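Local coordinates for antigen MTB48, Mycobacterial protein (Mycobacterium smegmatis, PDB 4WJ1) that is exported by the ESX-1 type VII secretion system and probably takes part in DNA conjugation, at least in the recipient strain, at residues E7-K18 and H176-G186. Sequence-based numbering, arbitrary orientation.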
loop_
_atom_site.group_PDB
_atom_site.type_symbol
_atom_site.label_atom_id
_atom_site.label_comp_id
_atom_site.label_asym_id
_atom_site.label_seq_id
_atom_site.Cartn_x
_atom_site.Cartn_y
_atom_site.Cartn_z
ATOM N N GLU A 7 13.649 26.724 24.312
ATOM C CA GLU A 7 12.824 27.921 24.130
ATOM C C GLU A 7 11.992 27.871 22.840
ATOM O O GLU A 7 12.465 27.405 21.800
ATOM C CB GLU A 7 13.707 29.178 24.126
ATOM C CG GLU A 7 13.068 30.393 24.757
ATOM C CD GLU A 7 12.911 30.240 26.268
ATOM O OE1 GLU A 7 13.928 30.024 26.965
ATOM O OE2 GLU A 7 11.768 30.332 26.761
ATOM N N LEU A 8 10.758 28.366 22.918
ATOM C CA LEU A 8 9.865 28.398 21.776
ATOM C C LEU A 8 10.317 29.413 20.715
ATOM O O LEU A 8 10.358 30.621 20.965
ATOM C CB LEU A 8 8.439 28.709 22.232
ATOM C CG LEU A 8 7.426 28.938 21.104
ATOM C CD1 LEU A 8 7.385 27.757 20.125
ATOM C CD2 LEU A 8 6.038 29.196 21.666
ATOM N N GLN A 9 10.673 28.892 19.541
ATOM C CA GLN A 9 10.974 29.693 18.355
ATOM C C GLN A 9 10.083 29.216 17.227
ATOM O O GLN A 9 9.842 28.009 17.090
ATOM C CB GLN A 9 12.444 29.562 17.914
ATOM C CG GLN A 9 13.478 29.752 18.989
ATOM C CD GLN A 9 13.535 31.179 19.474
ATOM O OE1 GLN A 9 13.430 32.120 18.681
ATOM N NE2 GLN A 9 13.694 31.355 20.784
ATOM N N TYR A 10 9.614 30.142 16.403
ATOM C CA TYR A 10 8.858 29.765 15.207
ATOM C C TYR A 10 9.038 30.796 14.126
ATOM O O TYR A 10 9.196 31.972 14.409
ATOM C CB TYR A 10 7.377 29.630 15.523
ATOM C CG TYR A 10 6.906 30.767 16.386
ATOM C CD1 TYR A 10 6.552 31.987 15.827
ATOM C CD2 TYR A 10 6.845 30.629 17.764
ATOM C CE1 TYR A 10 6.145 33.037 16.616
ATOM C CE2 TYR A 10 6.430 31.674 18.566
ATOM C CZ TYR A 10 6.085 32.873 17.990
ATOM O OH TYR A 10 5.672 33.906 18.799
ATOM N N GLU A 11 9.012 30.354 12.882
ATOM C CA GLU A 11 8.856 31.280 11.780
ATOM C C GLU A 11 7.596 30.872 11.059
ATOM O O GLU A 11 7.508 29.759 10.530
ATOM C CB GLU A 11 10.081 31.272 10.879
ATOM C CG GLU A 11 11.216 32.102 11.470
ATOM C CD GLU A 11 12.595 31.593 11.085
ATOM O OE1 GLU A 11 12.704 30.884 10.059
ATOM O OE2 GLU A 11 13.568 31.900 11.816
ATOM N N LEU A 12 6.599 31.751 11.086
ATOM C CA LEU A 12 5.272 31.391 10.588
ATOM C C LEU A 12 5.273 30.930 9.115
ATOM O O LEU A 12 4.623 29.936 8.794
ATOM C CB LEU A 12 4.307 32.558 10.793
ATOM C CG LEU A 12 4.165 32.974 12.266
ATOM C CD1 LEU A 12 3.381 34.267 12.388
ATOM C CD2 LEU A 12 3.500 31.855 13.088
ATOM N N PRO A 13 6.001 31.631 8.220
ATOM C CA PRO A 13 6.035 31.092 6.850
ATOM C C PRO A 13 6.629 29.691 6.782
ATOM O O PRO A 13 6.144 28.867 6.013
ATOM C CB PRO A 13 6.928 32.086 6.098
ATOM C CG PRO A 13 6.794 33.362 6.869
ATOM C CD PRO A 13 6.649 32.957 8.306
ATOM N N GLY A 14 7.660 29.427 7.578
ATOM C CA GLY A 14 8.250 28.103 7.635
ATOM C C GLY A 14 7.235 27.058 8.056
ATOM O O GLY A 14 7.277 25.911 7.597
ATOM N N LEU A 15 6.311 27.447 8.929
ATOM C CA LEU A 15 5.272 26.523 9.356
ATOM C C LEU A 15 4.285 26.261 8.208
ATOM O O LEU A 15 3.836 25.132 8.027
ATOM C CB LEU A 15 4.545 27.043 10.593
ATOM C CG LEU A 15 5.345 27.197 11.898
ATOM C CD1 LEU A 15 4.455 27.727 12.998
ATOM C CD2 LEU A 15 5.976 25.907 12.345
ATOM N N GLU A 16 3.955 27.293 7.434
ATOM C CA GLU A 16 3.132 27.094 6.237
ATOM C C GLU A 16 3.794 26.138 5.265
ATOM O O GLU A 16 3.175 25.161 4.852
ATOM C CB GLU A 16 2.852 28.405 5.510
ATOM C CG GLU A 16 1.404 28.852 5.568
ATOM C CD GLU A 16 0.426 27.741 5.272
ATOM O OE1 GLU A 16 0.521 27.124 4.193
ATOM O OE2 GLU A 16 -0.445 27.481 6.131
ATOM N N ARG A 17 5.043 26.424 4.900
ATOM C CA ARG A 17 5.786 25.567 3.978
ATOM C C ARG A 17 5.698 24.120 4.431
ATOM O O ARG A 17 5.480 23.230 3.622
ATOM C CB ARG A 17 7.257 26.000 3.861
ATOM C CG ARG A 17 7.533 27.084 2.805
ATOM C CD ARG A 17 8.698 28.033 3.186
ATOM N NE ARG A 17 9.748 27.394 3.989
ATOM C CZ ARG A 17 10.688 28.051 4.677
ATOM N NH1 ARG A 17 10.724 29.381 4.671
ATOM N NH2 ARG A 17 11.600 27.379 5.372
ATOM N N LYS A 18 5.826 23.886 5.729
ATOM C CA LYS A 18 5.798 22.521 6.244
ATOM C C LYS A 18 4.414 21.899 6.204
ATOM O O LYS A 18 4.278 20.709 5.917
ATOM C CB LYS A 18 6.307 22.461 7.674
ATOM C CG LYS A 18 6.559 21.047 8.127
ATOM C CD LYS A 18 7.864 20.530 7.539
ATOM C CE LYS A 18 7.742 19.100 7.073
ATOM N NZ LYS A 18 7.535 19.042 5.638
ATOM N N HIS A 176 8.604 13.764 2.205
ATOM C CA HIS A 176 7.914 15.049 2.378
ATOM C C HIS A 176 7.709 15.354 3.857
ATOM O O HIS A 176 7.460 16.499 4.230
ATOM C CB HIS A 176 6.553 15.063 1.664
ATOM C CG HIS A 176 6.651 15.059 0.163
ATOM N ND1 HIS A 176 7.096 16.147 -0.557
ATOM C CD2 HIS A 176 6.357 14.100 -0.744
ATOM C CE1 HIS A 176 7.081 15.856 -1.847
ATOM N NE2 HIS A 176 6.642 14.620 -1.988
ATOM N N PHE A 177 7.809 14.323 4.691
ATOM C CA PHE A 177 7.452 14.433 6.092
ATOM C C PHE A 177 8.681 14.405 6.974
ATOM O O PHE A 177 8.637 14.866 8.108
ATOM C CB PHE A 177 6.495 13.301 6.491
ATOM C CG PHE A 177 5.253 13.270 5.678
ATOM C CD1 PHE A 177 4.157 14.012 6.049
ATOM C CD2 PHE A 177 5.198 12.537 4.491
ATOM C CE1 PHE A 177 3.005 14.009 5.266
ATOM C CE2 PHE A 177 4.058 12.530 3.711
ATOM C CZ PHE A 177 2.959 13.266 4.103
ATOM N N ALA A 178 9.782 13.879 6.448
ATOM C CA ALA A 178 10.926 13.545 7.289
ATOM C C ALA A 178 11.602 14.753 7.938
ATOM O O ALA A 178 12.159 14.641 9.016
ATOM C CB ALA A 178 11.941 12.769 6.488
ATOM N N ASN A 179 11.561 15.897 7.272
ATOM C CA ASN A 179 12.301 17.064 7.705
ATOM C C ASN A 179 11.433 17.970 8.571
ATOM O O ASN A 179 10.311 18.269 8.211
ATOM C CB ASN A 179 12.828 17.835 6.491
ATOM C CG ASN A 179 11.701 18.278 5.534
ATOM O OD1 ASN A 179 10.829 17.479 5.147
ATOM N ND2 ASN A 179 11.713 19.557 5.161
ATOM N N PRO A 180 11.951 18.396 9.727
ATOM C CA PRO A 180 11.239 19.363 10.561
ATOM C C PRO A 180 11.147 20.737 9.914
ATOM O O PRO A 180 12.079 21.116 9.227
ATOM C CB PRO A 180 12.106 19.443 11.835
ATOM C CG PRO A 180 12.899 18.181 11.841
ATOM C CD PRO A 180 13.131 17.832 10.402
ATOM N N ALA A 181 10.072 21.477 10.170
ATOM C CA ALA A 181 9.951 22.858 9.717
ATOM C C ALA A 181 11.148 23.710 10.137
ATOM O O ALA A 181 11.726 23.516 11.212
ATOM C CB ALA A 181 8.670 23.475 10.251
ATOM N N GLU A 182 11.497 24.669 9.286
ATOM C CA GLU A 182 12.611 25.568 9.549
ATOM C C GLU A 182 12.259 26.609 10.610
ATOM O O GLU A 182 11.137 27.116 10.652
ATOM C CB GLU A 182 13.045 26.260 8.256
ATOM C CG GLU A 182 13.526 25.305 7.153
ATOM C CD GLU A 182 14.849 24.606 7.479
ATOM O OE1 GLU A 182 15.589 25.073 8.375
ATOM O OE2 GLU A 182 15.150 23.583 6.827
ATOM N N GLY A 183 13.222 26.922 11.468
ATOM C CA GLY A 183 13.033 27.938 12.491
ATOM C C GLY A 183 12.009 27.607 13.562
ATOM O O GLY A 183 11.599 28.474 14.334
ATOM N N TRP A 184 11.579 26.355 13.618
ATOM C CA TRP A 184 10.645 25.949 14.652
ATOM C C TRP A 184 11.394 25.164 15.725
ATOM O O TRP A 184 12.116 24.211 15.434
ATOM C CB TRP A 184 9.509 25.122 14.058
ATOM C CG TRP A 184 8.345 24.943 14.984
ATOM C CD1 TRP A 184 8.096 25.634 16.145
ATOM C CD2 TRP A 184 7.272 24.002 14.841
ATOM N NE1 TRP A 184 6.929 25.180 16.726
ATOM C CE2 TRP A 184 6.408 24.177 15.950
ATOM C CE3 TRP A 184 6.961 23.029 13.892
ATOM C CZ2 TRP A 184 5.247 23.419 16.123
ATOM C CZ3 TRP A 184 5.808 22.278 14.063
ATOM C CH2 TRP A 184 4.967 22.477 15.175
ATOM N N ALA A 185 11.246 25.588 16.970
ATOM C CA ALA A 185 11.914 24.913 18.070
ATOM C C ALA A 185 11.028 24.934 19.295
ATOM O O ALA A 185 10.151 25.789 19.436
ATOM C CB ALA A 185 13.251 25.558 18.371
ATOM N N GLY A 186 11.264 23.980 20.184
ATOM C CA GLY A 186 10.537 23.925 21.432
ATOM C C GLY A 186 9.781 22.625 21.491
ATOM O O GLY A 186 9.947 21.766 20.631
HETATM O O HOH W 1 9.509 24.720 6.585
#
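K18 NZ is gripped by two groups: it donates to H176 O at 2.9 Å, close to the direction of that carbonyl bond (163° at the oxygen), and forms a salt bridge with E21 one turn further along its own helix. The lysine illustrates how a long side chain can serve two purposes. Its CB lies 3.6 Å from A181 CB; with CG anti to the backbone N (chi1 -168°), the bent chain then runs past the A181 and N179 backbone to bring the ammonium to H176. At G14 the helix comes close to E182, and a water donates to G14 O and accepts only a weak bond from E182 N. Further on, L15 points CD2 at one face of the W184 indole, 3.4 Å from W184 CD2 and offset toward the rim, while Q9 O lies in the ring plane at its edge, 3.1 Å from W184 CD1. The same oxygen accepts a hydrogen bond from A185 N at 2.8 Å, and Q9 N returns one to A185 O: an antiparallel hydrogen-bonded pair, a single bridge in a chain of helices and loops. The type II turn A181-W184 leads into this bridge. The contact thus ties the PE-family helix 12-22 and the extended residues 7-11 to the linker between helices 154-178 and 187-230 of the PPE-family region, with Y81 of helix 40-96 stacking on Y10, touching L15 and hydrogen-bonded through its hydroxyl to W184 NE1.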